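Local coordinates for protein heavy metal cation tricomponent efflux pump ZneA(CzcA-like) (Cupriavidus metallidurans, PDB 4K0J) that exports zinc ions in exchange for protons, probably as the inner-membrane RND component of a tripartite heavy-metal efflux pump, at residues C[22-27]-C[369-374]; C[34-39]-C[384-389]; C[41-46]-C[131-136]; C[547-552]-C[648-653]. One frame throughout, in Å; residues are numbered along the deposited sequence.

Interaction 1 of 4, residues C[22-27]-C[369-374]; sequences MVALYG and SLLMAF
Gly27 of helix 13-31 meets Leu371 of helix 365-379 where two predicted transmembrane helices of this RND transporter cross. The axes of the two short segments come within 7.9 Å of each other at an angle of 61°, and the CA atoms of Gly27 and Leu371 lie 4.1 Å apart. Glycine suits the crossing because, having no side chain, it brings its backbone directly against the other helix; its CA faces Leu371 O.

The apolar contacts spread from this point in two directions. Leu371 straddles one turn of helix 13-31 with its two methyl branches: CD1 reaches back to Ala24, 4.1 Å from Ala24 CB, while CD2 covers the Gly27 carbonyl group at 3.5 Å from Gly27 C. Alanine, small as it is, lets the leucine branch settle close to the helix backbone. On the other flank Val23 CG1, the branch that stands anti to the backbone N (chi1 -177°), lies against Met372 and meets its CG at 3.8 Å. The flexible thioether beyond bends at chi3, and Met372 also packs on Val478 of helix 463-479, so this side chain bridges three helices.

No hydrogen bond spans the two segments; the main-chain bonds seen run within each helix, as suits a contact in the membrane region. At the other margin of the segment, Met22 packs on Val872 of a second subunit. The aromatic ring of Phe374, which also meets Trp31, turns its edge to helix 13-31, with CD1 3.7 Å from Gly27 O.

Interaction 2 of 4, residues C[34-39]-C[384-389]; sequences LPLEAY and ANLLSL
Leu36 and Glu37 pair with Ala384 and Asn385 in a short parallel beta ladder, in which Ala384 N gives a hydrogen bond to Pro35 O (3.1 Å) and Leu386 N gives one to Glu37 O (3.1 Å, 164° at the hydrogen). The register sets Leu36 beside Ala384 and Glu37 beside Asn385, and Asn385 CA adds a CA-H...O contact to the same Glu37 O at 3.4 Å.

On the Leu36 side of the ladder the contact is aliphatic. Leu36 CD2 crosses to Leu386 CD2 at 3.8 Å, while the other branch of that leucine, CD1, lies against Ala38 CB at 3.8 Å. Leu386 has its CG anti to the carbonyl carbon (chi1 -53°), which sets the branch point between Leu36 and Ala38, and it packs as well on Thr330, Val331 and Val334 of helix 323-353. In the first turn of helix 386-389, Leu387 CG lies against the carbonyl oxygen of Ala38.

The opposite face carries Glu37 and Asn385, whose carboxylate and amide planes stand 65° apart. Glu37 OE1 and Asn385 OD1 are 3.3 Å apart, but as two acceptors they form no hydrogen bond. Asn385 occupies the N-cap position without capping; its ND2 is instead drawn weakly to the carbonyls of Lys459 and Leu460.

Cohesion here therefore comes from main-chain bonds and leucine packing: the ladder ties the connection after helix 13-31 to the start of the predicted membrane helix at 386, while the polar pair adds no bond across it.

Interaction 3 of 4, residues C[41-46]-C[131-136]; sequences DIADTT and TSPIGE
Ile134, Asp41 and Ala43 bury most of the surface in this contact; Asp41 and Ala43 lie against the corner of the chain at 132-135, to which Ile134 belongs. That corner is a type I beta turn from Ser132 to Gly135, closed by Gly135 N to Ser132 O (2.7 Å).

Ile134 places its CD1 methyl on the backbone of Asp41, 3.6 Å from Asp41 CA. Its CG1 sits between the backbone N and the carbonyl carbon (chi1 65°), and the extended end then carries the methyl across. A long branched residue suits this buried place, where Val656 and Met652 also touch it.

Asp41 brings its carboxylate to Ser132, whose OG donates to Asp41 OD2 at 3.2 Å, meeting the oxygen from above the carboxylate plane (40° out of it). The same hydroxyl accepts from Ile134 N at 3.2 Å in a nearly straight bond (173°), which makes an ST turn.

Ala43 adds one methyl: its CB sits against Pro133 CG and CD, 3.5 Å from CG, and also against Ser132 OG. Behind it, Lys459 binds the carbonyl oxygens of Ile42 and Ala43 and forms a salt bridge with Asp44.

Ser132 OG thus acts as both donor and acceptor in a largely buried setting, so that one hydroxyl ties the conformation of the turn to the carboxylate of the facing loop.

Interaction 4 of 4, residues C[547-552]-C[648-653]; sequences LPYLDE and FSQPMI
Glu552 and Gln650 form the close-packed part of this contact: they come from opposite directions, carboxylate and amide stacked with their planes 26° apart. Glu552, extended beyond CG, sets its carboxylate before two successive N-H groups at the start of helix 653-660, which its two oxygens can accept together: OE1 takes Met652 N on its syn lone pair at 3.0 Å, and OE2 receives a weak bond from Ile653 N at 3.2 Å.

The amide of Gln650 works at both ends. NE2 donates to Leu550 O at 3.0 Å, from above the carbonyl plane, while OE1 accepts from Glu552 N at 3.1 Å (165°), which fixes the rotation of the amide. Tyr549 lays its ring over this amide, the planes 17° apart and Gln650 NE2 off-centre, 3.3 Å above one face.

These bonds lie where loop 547-552 leads to strand 554-560, at the edge of an antiparallel sheet whose outermost strand beside it is 645-649, in what is consistent with the porter domain of RND pumps.

The loose side belongs to Leu547, barely covered, and to partly exposed Asp551. The CB of Asp551 points away, but its carboxylate bends back until OD1 lies 3.9 Å from Gln650 OE1; it has a long, weak ion pair with Lys627.

The four contacts run from a surface contact between predicted transmembrane helices to the buried interior. Interaction 1, about 32 Å from the chain centre, is a hydrophobic helix crossing without a bond across it. Interaction 2 lies about 18 Å away, centre to centre, and follows directly in the chain: helices 13-31 and 365-379 lead into its two strands, and main-chain hydrogen bonds take over. Interactions 3 and 4 lie about 7 and 8 Å from the chain centre, the former buried, the latter partly so, and there polar side chains bond to a hydroxyl or to backbone N-H and C=O groups. These last three touch: Tyr39 packs on Met652, Glu552 and Ile134, and Ile134 on Met652. Interaction 1 touches none of the others.

Interaction 1 of 4, residues C[22-27]-C[369-374]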
loop_
_atom_site.group_PDB
_atom_site.type_symbol
_atom_site.label_atom_id
_atom_site.label_comp_id
_atom_site.label_asym_id
_atom_site.label_seq_id
_atom_site.Cartn_x
_atom_site.Cartn_y
_atom_site.Cartn_z
ATOM N N MET C 22 -13.627 -28.212 23.830
ATOM C CA MET C 22 -12.757 -27.837 22.719
ATOM C C MET C 22 -12.649 -26.322 22.584
ATOM O O MET C 22 -11.562 -25.782 22.371
ATOM C CB MET C 22 -13.248 -28.451 21.405
ATOM C CG MET C 22 -13.311 -29.968 21.414
ATOM S SD MET C 22 -11.808 -30.727 22.059
ATOM C CE MET C 22 -10.596 -30.171 20.865
ATOM N N VAL C 23 -13.782 -25.641 22.713
ATOM C CA VAL C 23 -13.803 -24.188 22.684
ATOM C C VAL C 23 -13.097 -23.655 23.925
ATOM O O VAL C 23 -12.559 -22.551 23.918
ATOM C CB VAL C 23 -15.244 -23.644 22.619
ATOM C CG1 VAL C 23 -15.246 -22.128 22.526
ATOM C CG2 VAL C 23 -15.968 -24.235 21.430
ATOM N N ALA C 24 -13.094 -24.451 24.988
ATOM C CA ALA C 24 -12.369 -24.086 26.197
ATOM C C ALA C 24 -10.865 -24.074 25.927
ATOM O O ALA C 24 -10.174 -23.097 26.233
ATOM C CB ALA C 24 -12.710 -25.036 27.341
ATOM N N LEU C 25 -10.363 -25.159 25.346
ATOM C CA LEU C 25 -8.943 -25.252 25.016
ATOM C C LEU C 25 -8.521 -24.188 24.004
ATOM O O LEU C 25 -7.504 -23.515 24.190
ATOM C CB LEU C 25 -8.589 -26.650 24.499
ATOM C CG LEU C 25 -8.689 -27.802 25.503
ATOM C CD1 LEU C 25 -8.235 -29.108 24.879
ATOM C CD2 LEU C 25 -7.877 -27.498 26.747
ATOM N N TYR C 26 -9.303 -24.032 22.939
ATOM C CA TYR C 26 -8.978 -23.043 21.913
ATOM C C TYR C 26 -9.175 -21.630 22.433
ATOM O O TYR C 26 -8.672 -20.678 21.852
ATOM C CB TYR C 26 -9.821 -23.244 20.654
ATOM C CG TYR C 26 -9.245 -22.568 19.425
ATOM C CD1 TYR C 26 -7.892 -22.261 19.347
ATOM C CD2 TYR C 26 -10.055 -22.235 18.342
ATOM C CE1 TYR C 26 -7.360 -21.645 18.229
ATOM C CE2 TYR C 26 -9.532 -21.619 17.217
ATOM C CZ TYR C 26 -8.184 -21.326 17.167
ATOM O OH TYR C 26 -7.654 -20.711 16.055
ATOM N N GLY C 27 -9.919 -21.501 23.526
ATOM C CA GLY C 27 -10.147 -20.215 24.154
ATOM C C GLY C 27 -8.952 -19.829 24.997
ATOM O O GLY C 27 -8.502 -18.681 24.976
ATOM N N SER C 369 -17.763 -18.409 28.718
ATOM C CA SER C 369 -18.009 -17.293 27.811
ATOM C C SER C 369 -16.732 -16.508 27.521
ATOM O O SER C 369 -16.482 -16.109 26.386
ATOM C CB SER C 369 -19.078 -16.365 28.387
ATOM O OG SER C 369 -20.298 -17.058 28.569
ATOM N N LEU C 370 -15.931 -16.294 28.557
ATOM C CA LEU C 370 -14.668 -15.581 28.414
ATOM C C LEU C 370 -13.752 -16.270 27.403
ATOM O O LEU C 370 -13.206 -15.624 26.507
ATOM C CB LEU C 370 -13.971 -15.448 29.771
ATOM C CG LEU C 370 -14.259 -14.176 30.576
ATOM C CD1 LEU C 370 -15.727 -13.767 30.490
ATOM C CD2 LEU C 370 -13.831 -14.353 32.031
ATOM N N LEU C 371 -13.599 -17.583 27.542
ATOM C CA LEU C 371 -12.830 -18.363 26.581
ATOM C C LEU C 371 -13.506 -18.361 25.218
ATOM O O LEU C 371 -12.848 -18.455 24.180
ATOM C CB LEU C 371 -12.665 -19.798 27.075
ATOM C CG LEU C 371 -11.816 -19.891 28.338
ATOM C CD1 LEU C 371 -11.617 -21.334 28.766
ATOM C CD2 LEU C 371 -10.481 -19.202 28.103
ATOM N N MET C 372 -14.828 -18.243 25.231
ATOM C CA MET C 372 -15.615 -18.273 24.011
ATOM C C MET C 372 -15.674 -16.890 23.376
ATOM O O MET C 372 -16.192 -16.723 22.272
ATOM C CB MET C 372 -17.020 -18.779 24.325
ATOM C CG MET C 372 -17.760 -19.385 23.153
ATOM S SD MET C 372 -18.916 -20.637 23.736
ATOM C CE MET C 372 -19.555 -19.845 25.207
ATOM N N ALA C 373 -15.139 -15.898 24.082
ATOM C CA ALA C 373 -15.085 -14.535 23.566
ATOM C C ALA C 373 -13.675 -14.195 23.101
ATOM O O ALA C 373 -13.491 -13.378 22.198
ATOM C CB ALA C 373 -15.554 -13.547 24.618
ATOM N N PHE C 374 -12.683 -14.825 23.724
ATOM C CA PHE C 374 -11.286 -14.629 23.350
ATOM C C PHE C 374 -11.051 -15.056 21.909
ATOM O O PHE C 374 -10.403 -14.348 21.138
ATOM C CB PHE C 374 -10.369 -15.430 24.275
ATOM C CG PHE C 374 -10.355 -14.936 25.690
ATOM C CD1 PHE C 374 -10.041 -15.789 26.732
ATOM C CD2 PHE C 374 -10.657 -13.615 25.979
ATOM C CE1 PHE C 374 -10.027 -15.331 28.036
ATOM C CE2 PHE C 374 -10.644 -13.155 27.277
ATOM C CZ PHE C 374 -10.329 -14.011 28.306
#

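Interaction 2 of 4, residues C[34-39]-C[384-389]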
loop_
_atom_site.group_PDB
_atom_site.type_symbol
_atom_site.label_atom_id
_atom_site.label_comp_id
_atom_site.label_asym_id
_atom_site.label_seq_id
_atom_site.Cartn_x
_atom_site.Cartn_y
_atom_site.Cartn_z
ATOM N N LEU C 34 -2.963 -13.218 22.458
ATOM C CA LEU C 34 -3.677 -11.949 22.403
ATOM C C LEU C 34 -2.796 -10.811 22.933
ATOM O O LEU C 34 -2.135 -10.963 23.965
ATOM C CB LEU C 34 -4.984 -12.046 23.196
ATOM C CG LEU C 34 -6.265 -11.650 22.456
ATOM C CD1 LEU C 34 -6.358 -12.362 21.116
ATOM C CD2 LEU C 34 -7.493 -11.946 23.303
ATOM N N PRO C 35 -2.780 -9.668 22.224
ATOM C CA PRO C 35 -1.910 -8.542 22.582
ATOM C C PRO C 35 -2.352 -7.818 23.850
ATOM O O PRO C 35 -3.527 -7.491 24.010
ATOM C CB PRO C 35 -2.035 -7.609 21.377
ATOM C CG PRO C 35 -3.383 -7.905 20.816
ATOM C CD PRO C 35 -3.600 -9.376 21.034
ATOM N N LEU C 36 -1.401 -7.570 24.742
ATOM C CA LEU C 36 -1.679 -6.840 25.971
ATOM C C LEU C 36 -1.587 -5.342 25.744
ATOM O O LEU C 36 -0.549 -4.830 25.327
ATOM C CB LEU C 36 -0.702 -7.248 27.072
ATOM C CG LEU C 36 -1.057 -8.493 27.882
ATOM C CD1 LEU C 36 0.067 -8.818 28.849
ATOM C CD2 LEU C 36 -2.372 -8.282 28.620
ATOM N N GLU C 37 -2.681 -4.646 26.022
ATOM C CA GLU C 37 -2.704 -3.197 25.936
ATOM C C GLU C 37 -3.239 -2.600 27.232
ATOM O O GLU C 37 -4.420 -2.725 27.540
ATOM C CB GLU C 37 -3.531 -2.747 24.734
ATOM C CG GLU C 37 -2.974 -3.234 23.410
ATOM C CD GLU C 37 -3.766 -2.735 22.225
ATOM O OE1 GLU C 37 -4.617 -1.840 22.413
ATOM O OE2 GLU C 37 -3.538 -3.241 21.104
ATOM N N ALA C 38 -2.357 -1.964 27.995
ATOM C CA ALA C 38 -2.726 -1.388 29.284
ATOM C C ALA C 38 -3.124 0.071 29.133
ATOM O O ALA C 38 -3.934 0.590 29.897
ATOM C CB ALA C 38 -1.581 -1.524 30.277
ATOM N N TYR C 39 -2.533 0.734 28.148
ATOM C CA TYR C 39 -2.882 2.106 27.829
ATOM C C TYR C 39 -2.993 2.179 26.322
ATOM O O TYR C 39 -1.988 2.353 25.633
ATOM C CB TYR C 39 -1.798 3.063 28.323
ATOM C CG TYR C 39 -2.248 4.505 28.453
ATOM C CD1 TYR C 39 -2.424 5.081 29.701
ATOM C CD2 TYR C 39 -2.495 5.287 27.330
ATOM C CE1 TYR C 39 -2.831 6.389 29.831
ATOM C CE2 TYR C 39 -2.907 6.596 27.451
ATOM C CZ TYR C 39 -3.075 7.145 28.705
ATOM O OH TYR C 39 -3.484 8.457 28.843
ATOM N N ALA C 384 -6.586 -6.999 23.835
ATOM C CA ALA C 384 -7.107 -7.210 25.175
ATOM C C ALA C 384 -6.847 -5.982 26.045
ATOM O O ALA C 384 -5.973 -5.996 26.911
ATOM C CB ALA C 384 -6.485 -8.444 25.792
ATOM N N ASN C 385 -7.601 -4.917 25.792
ATOM C CA ASN C 385 -7.570 -3.731 26.638
ATOM C C ASN C 385 -7.869 -4.065 28.094
ATOM O O ASN C 385 -8.987 -4.437 28.442
ATOM C CB ASN C 385 -8.583 -2.699 26.145
ATOM C CG ASN C 385 -7.963 -1.651 25.252
ATOM O OD1 ASN C 385 -6.793 -1.743 24.874
ATOM N ND2 ASN C 385 -8.751 -0.641 24.901
ATOM N N LEU C 386 -6.864 -3.926 28.946
ATOM C CA LEU C 386 -7.042 -4.185 30.360
ATOM C C LEU C 386 -7.917 -3.115 30.999
ATOM O O LEU C 386 -8.664 -3.399 31.930
ATOM C CB LEU C 386 -5.682 -4.244 31.047
ATOM C CG LEU C 386 -4.707 -5.228 30.397
ATOM C CD1 LEU C 386 -3.271 -4.868 30.736
ATOM C CD2 LEU C 386 -5.018 -6.657 30.821
ATOM N N LEU C 387 -7.825 -1.888 30.492
ATOM C CA LEU C 387 -8.618 -0.776 31.015
ATOM C C LEU C 387 -10.112 -1.006 30.838
ATOM O O LEU C 387 -10.917 -0.546 31.648
ATOM C CB LEU C 387 -8.232 0.540 30.337
ATOM C CG LEU C 387 -6.909 1.188 30.743
ATOM C CD1 LEU C 387 -6.804 2.601 30.180
ATOM C CD2 LEU C 387 -6.750 1.190 32.258
ATOM N N SER C 388 -10.484 -1.713 29.775
ATOM C CA SER C 388 -11.893 -1.940 29.476
ATOM C C SER C 388 -12.364 -3.343 29.871
ATOM O O SER C 388 -13.548 -3.554 30.126
ATOM C CB SER C 388 -12.186 -1.660 27.998
ATOM O OG SER C 388 -11.629 -2.658 27.161
ATOM N N LEU C 389 -11.441 -4.298 29.926
ATOM C CA LEU C 389 -11.783 -5.642 30.389
ATOM C C LEU C 389 -11.950 -5.670 31.900
ATOM O O LEU C 389 -12.567 -6.579 32.453
ATOM C CB LEU C 389 -10.730 -6.662 29.964
ATOM C CG LEU C 389 -11.140 -7.524 28.772
ATOM C CD1 LEU C 389 -11.451 -6.653 27.566
ATOM C CD2 LEU C 389 -10.056 -8.538 28.448
#

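Interaction 3 of 4, residues C[41-46]-C[131-136]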
loop_
_atom_site.group_PDB
_atom_site.type_symbol
_atom_site.label_atom_id
_atom_site.label_comp_id
_atom_site.label_asym_id
_atom_site.label_seq_id
_atom_site.Cartn_x
_atom_site.Cartn_y
_atom_site.Cartn_z
ATOM N N ASP C 41 -3.475 2.935 22.380
ATOM C CA ASP C 41 -2.928 4.022 21.576
ATOM C C ASP C 41 -4.002 5.078 21.338
ATOM O O ASP C 41 -4.702 5.065 20.323
ATOM C CB ASP C 41 -2.372 3.503 20.253
ATOM C CG ASP C 41 -1.362 4.450 19.633
ATOM O OD1 ASP C 41 -0.249 3.990 19.295
ATOM O OD2 ASP C 41 -1.683 5.648 19.473
ATOM N N ILE C 42 -4.119 5.983 22.306
ATOM C CA ILE C 42 -5.116 7.046 22.310
ATOM C C ILE C 42 -4.905 7.990 21.137
ATOM O O ILE C 42 -5.860 8.531 20.586
ATOM C CB ILE C 42 -5.037 7.845 23.630
ATOM C CG1 ILE C 42 -5.370 6.937 24.813
ATOM C CG2 ILE C 42 -5.965 9.033 23.613
ATOM C CD1 ILE C 42 -6.625 6.117 24.616
ATOM N N ALA C 43 -3.642 8.154 20.756
ATOM C CA ALA C 43 -3.231 9.093 19.715
ATOM C C ALA C 43 -4.007 8.972 18.412
ATOM O O ALA C 43 -4.577 7.923 18.105
ATOM C CB ALA C 43 -1.754 8.929 19.435
ATOM N N ASP C 44 -4.011 10.061 17.649
ATOM C CA ASP C 44 -4.557 10.072 16.303
ATOM C C ASP C 44 -3.402 9.944 15.314
ATOM O O ASP C 44 -2.240 10.107 15.687
ATOM C CB ASP C 44 -5.332 11.365 16.060
ATOM C CG ASP C 44 -6.428 11.586 17.087
ATOM O OD1 ASP C 44 -6.624 12.748 17.510
ATOM O OD2 ASP C 44 -7.094 10.600 17.470
ATOM N N THR C 45 -3.720 9.647 14.059
ATOM C CA THR C 45 -2.695 9.467 13.040
ATOM C C THR C 45 -2.022 10.789 12.681
ATOM O O THR C 45 -2.597 11.619 11.975
ATOM C CB THR C 45 -3.288 8.861 11.776
ATOM O OG1 THR C 45 -4.267 7.884 12.142
ATOM C CG2 THR C 45 -2.198 8.203 10.948
ATOM N N THR C 46 -0.797 10.973 13.165
ATOM C CA THR C 46 -0.057 12.213 12.943
ATOM C C THR C 46 1.371 11.984 12.460
ATOM O O THR C 46 1.946 10.917 12.663
ATOM C CB THR C 46 -0.010 13.078 14.219
ATOM O OG1 THR C 46 0.887 14.173 14.014
ATOM C CG2 THR C 46 0.468 12.257 15.409
ATOM N N THR C 131 6.178 7.098 15.331
ATOM C CA THR C 131 5.855 6.715 16.694
ATOM C C THR C 131 4.673 7.530 17.196
ATOM O O THR C 131 4.419 8.632 16.714
ATOM C CB THR C 131 7.064 6.925 17.635
ATOM O OG1 THR C 131 6.645 6.795 18.996
ATOM C CG2 THR C 131 7.662 8.309 17.443
ATOM N N SER C 132 3.948 6.969 18.156
ATOM C CA SER C 132 2.854 7.656 18.819
ATOM C C SER C 132 3.423 8.522 19.929
ATOM O O SER C 132 4.500 8.229 20.456
ATOM C CB SER C 132 1.880 6.631 19.400
ATOM O OG SER C 132 0.963 7.228 20.294
ATOM N N PRO C 133 2.706 9.598 20.295
ATOM C CA PRO C 133 3.071 10.429 21.447
ATOM C C PRO C 133 3.133 9.642 22.754
ATOM O O PRO C 133 3.602 10.171 23.760
ATOM C CB PRO C 133 1.937 11.455 21.508
ATOM C CG PRO C 133 0.840 10.872 20.683
ATOM C CD PRO C 133 1.539 10.146 19.592
ATOM N N ILE C 134 2.653 8.402 22.736
ATOM C CA ILE C 134 2.800 7.496 23.868
ATOM C C ILE C 134 3.756 6.350 23.541
ATOM O O ILE C 134 3.676 5.276 24.135
ATOM C CB ILE C 134 1.453 6.894 24.293
ATOM C CG1 ILE C 134 0.891 5.994 23.195
ATOM C CG2 ILE C 134 0.466 7.992 24.639
ATOM C CD1 ILE C 134 -0.157 5.035 23.692
ATOM N N GLY C 135 4.663 6.585 22.598
ATOM C CA GLY C 135 5.609 5.568 22.192
ATOM C C GLY C 135 6.876 5.559 23.024
ATOM O O GLY C 135 7.696 4.653 22.901
ATOM N N GLU C 136 7.034 6.562 23.880
ATOM C CA GLU C 136 8.255 6.724 24.663
ATOM C C GLU C 136 8.261 5.795 25.879
ATOM O O GLU C 136 7.984 6.217 27.004
ATOM C CB GLU C 136 8.388 8.185 25.086
ATOM C CG GLU C 136 8.363 9.155 23.913
ATOM C CD GLU C 136 7.930 10.550 24.310
ATOM O OE1 GLU C 136 7.065 10.679 25.207
ATOM O OE2 GLU C 136 8.453 11.519 23.721
#

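Interaction 4 of 4, residues C[547-552]-C[648-653]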
loop_
_atom_site.group_PDB
_atom_site.type_symbol
_atom_site.label_atom_id
_atom_site.label_comp_id
_atom_site.label_asym_id
_atom_site.label_seq_id
_atom_site.Cartn_x
_atom_site.Cartn_y
_atom_site.Cartn_z
ATOM N N LEU C 547 -13.181 12.557 30.432
ATOM C CA LEU C 547 -12.673 11.329 31.028
ATOM C C LEU C 547 -12.009 11.655 32.360
ATOM O O LEU C 547 -11.504 12.760 32.546
ATOM C CB LEU C 547 -11.705 10.599 30.081
ATOM C CG LEU C 547 -10.608 11.361 29.324
ATOM C CD1 LEU C 547 -9.468 11.848 30.227
ATOM C CD2 LEU C 547 -10.060 10.499 28.197
ATOM N N PRO C 548 -12.023 10.698 33.302
ATOM C CA PRO C 548 -11.331 10.879 34.582
ATOM C C PRO C 548 -9.820 11.014 34.406
ATOM O O PRO C 548 -9.306 10.799 33.306
ATOM C CB PRO C 548 -11.675 9.599 35.360
ATOM C CG PRO C 548 -12.158 8.629 34.337
ATOM C CD PRO C 548 -12.798 9.446 33.266
ATOM N N TYR C 549 -9.130 11.362 35.491
ATOM C CA TYR C 549 -7.705 11.693 35.464
ATOM C C TYR C 549 -6.818 10.672 34.744
ATOM O O TYR C 549 -5.829 11.051 34.111
ATOM C CB TYR C 549 -7.197 11.923 36.887
ATOM C CG TYR C 549 -5.697 12.080 36.999
ATOM C CD1 TYR C 549 -5.071 13.262 36.622
ATOM C CD2 TYR C 549 -4.909 11.049 37.495
ATOM C CE1 TYR C 549 -3.701 13.409 36.728
ATOM C CE2 TYR C 549 -3.542 11.187 37.606
ATOM C CZ TYR C 549 -2.944 12.366 37.221
ATOM O OH TYR C 549 -1.581 12.487 37.337
ATOM N N LEU C 550 -7.181 9.393 34.834
ATOM C CA LEU C 550 -6.392 8.312 34.240
ATOM C C LEU C 550 -4.955 8.316 34.757
ATOM O O LEU C 550 -4.047 8.817 34.092
ATOM C CB LEU C 550 -6.413 8.376 32.708
ATOM C CG LEU C 550 -7.102 7.212 31.988
ATOM C CD1 LEU C 550 -8.617 7.401 31.958
ATOM C CD2 LEU C 550 -6.547 7.028 30.587
ATOM N N ASP C 551 -4.762 7.747 35.943
ATOM C CA ASP C 551 -3.482 7.808 36.636
ATOM C C ASP C 551 -2.404 6.929 36.001
ATOM O O ASP C 551 -2.551 5.711 35.902
ATOM C CB ASP C 551 -3.666 7.423 38.104
ATOM C CG ASP C 551 -2.598 8.014 39.006
ATOM O OD1 ASP C 551 -1.542 8.437 38.495
ATOM O OD2 ASP C 551 -2.815 8.053 40.234
ATOM N N GLU C 552 -1.320 7.562 35.568
ATOM C CA GLU C 552 -0.157 6.834 35.088
ATOM C C GLU C 552 0.825 6.679 36.253
ATOM O O GLU C 552 0.523 7.063 37.384
ATOM C CB GLU C 552 0.488 7.578 33.915
ATOM C CG GLU C 552 -0.507 8.018 32.844
ATOM C CD GLU C 552 0.140 8.803 31.706
ATOM O OE1 GLU C 552 1.363 9.063 31.755
ATOM O OE2 GLU C 552 -0.587 9.162 30.759
ATOM N N PHE C 648 1.277 21.389 34.618
ATOM C CA PHE C 648 1.067 20.053 35.177
ATOM C C PHE C 648 0.322 19.091 34.243
ATOM O O PHE C 648 -0.790 19.374 33.789
ATOM C CB PHE C 648 0.320 20.151 36.503
ATOM C CG PHE C 648 1.197 20.475 37.672
ATOM C CD1 PHE C 648 1.751 19.466 38.437
ATOM C CD2 PHE C 648 1.455 21.787 38.020
ATOM C CE1 PHE C 648 2.557 19.760 39.529
ATOM C CE2 PHE C 648 2.261 22.085 39.110
ATOM C CZ PHE C 648 2.811 21.068 39.863
ATOM N N SER C 649 0.943 17.943 33.979
ATOM C CA SER C 649 0.382 16.918 33.100
ATOM C C SER C 649 0.970 15.539 33.398
ATOM O O SER C 649 1.410 15.273 34.511
ATOM C CB SER C 649 0.601 17.289 31.629
ATOM O OG SER C 649 1.855 17.927 31.442
ATOM N N GLN C 650 0.960 14.658 32.403
ATOM C CA GLN C 650 1.506 13.310 32.563
ATOM C C GLN C 650 2.305 12.908 31.324
ATOM O O GLN C 650 2.056 13.418 30.238
ATOM C CB GLN C 650 0.390 12.294 32.849
ATOM C CG GLN C 650 -0.423 12.613 34.083
ATOM C CD GLN C 650 -1.257 11.451 34.547
ATOM O OE1 GLN C 650 -0.789 10.609 35.313
ATOM N NE2 GLN C 650 -2.507 11.403 34.099
ATOM N N PRO C 651 3.281 12.000 31.490
ATOM C CA PRO C 651 4.188 11.666 30.388
ATOM C C PRO C 651 3.526 11.126 29.115
ATOM O O PRO C 651 3.980 11.471 28.029
ATOM C CB PRO C 651 5.113 10.621 31.013
ATOM C CG PRO C 651 5.135 10.978 32.451
ATOM C CD PRO C 651 3.725 11.394 32.757
ATOM N N MET C 652 2.488 10.308 29.225
ATOM C CA MET C 652 1.846 9.780 28.023
ATOM C C MET C 652 0.823 10.755 27.461
ATOM O O MET C 652 0.825 11.052 26.268
ATOM C CB MET C 652 1.154 8.444 28.297
ATOM C CG MET C 652 2.073 7.271 28.581
ATOM S SD MET C 652 1.107 5.775 28.893
ATOM C CE MET C 652 1.033 5.067 27.254
ATOM N N ILE C 653 -0.052 11.246 28.333
ATOM C CA ILE C 653 -1.181 12.075 27.915
ATOM C C ILE C 653 -0.776 13.465 27.414
ATOM O O ILE C 653 -1.472 14.053 26.590
ATOM C CB ILE C 653 -2.245 12.191 29.036
ATOM C CG1 ILE C 653 -3.574 12.694 28.471
ATOM C CG2 ILE C 653 -1.755 13.081 30.166
ATOM C CD1 ILE C 653 -4.210 11.754 27.485
#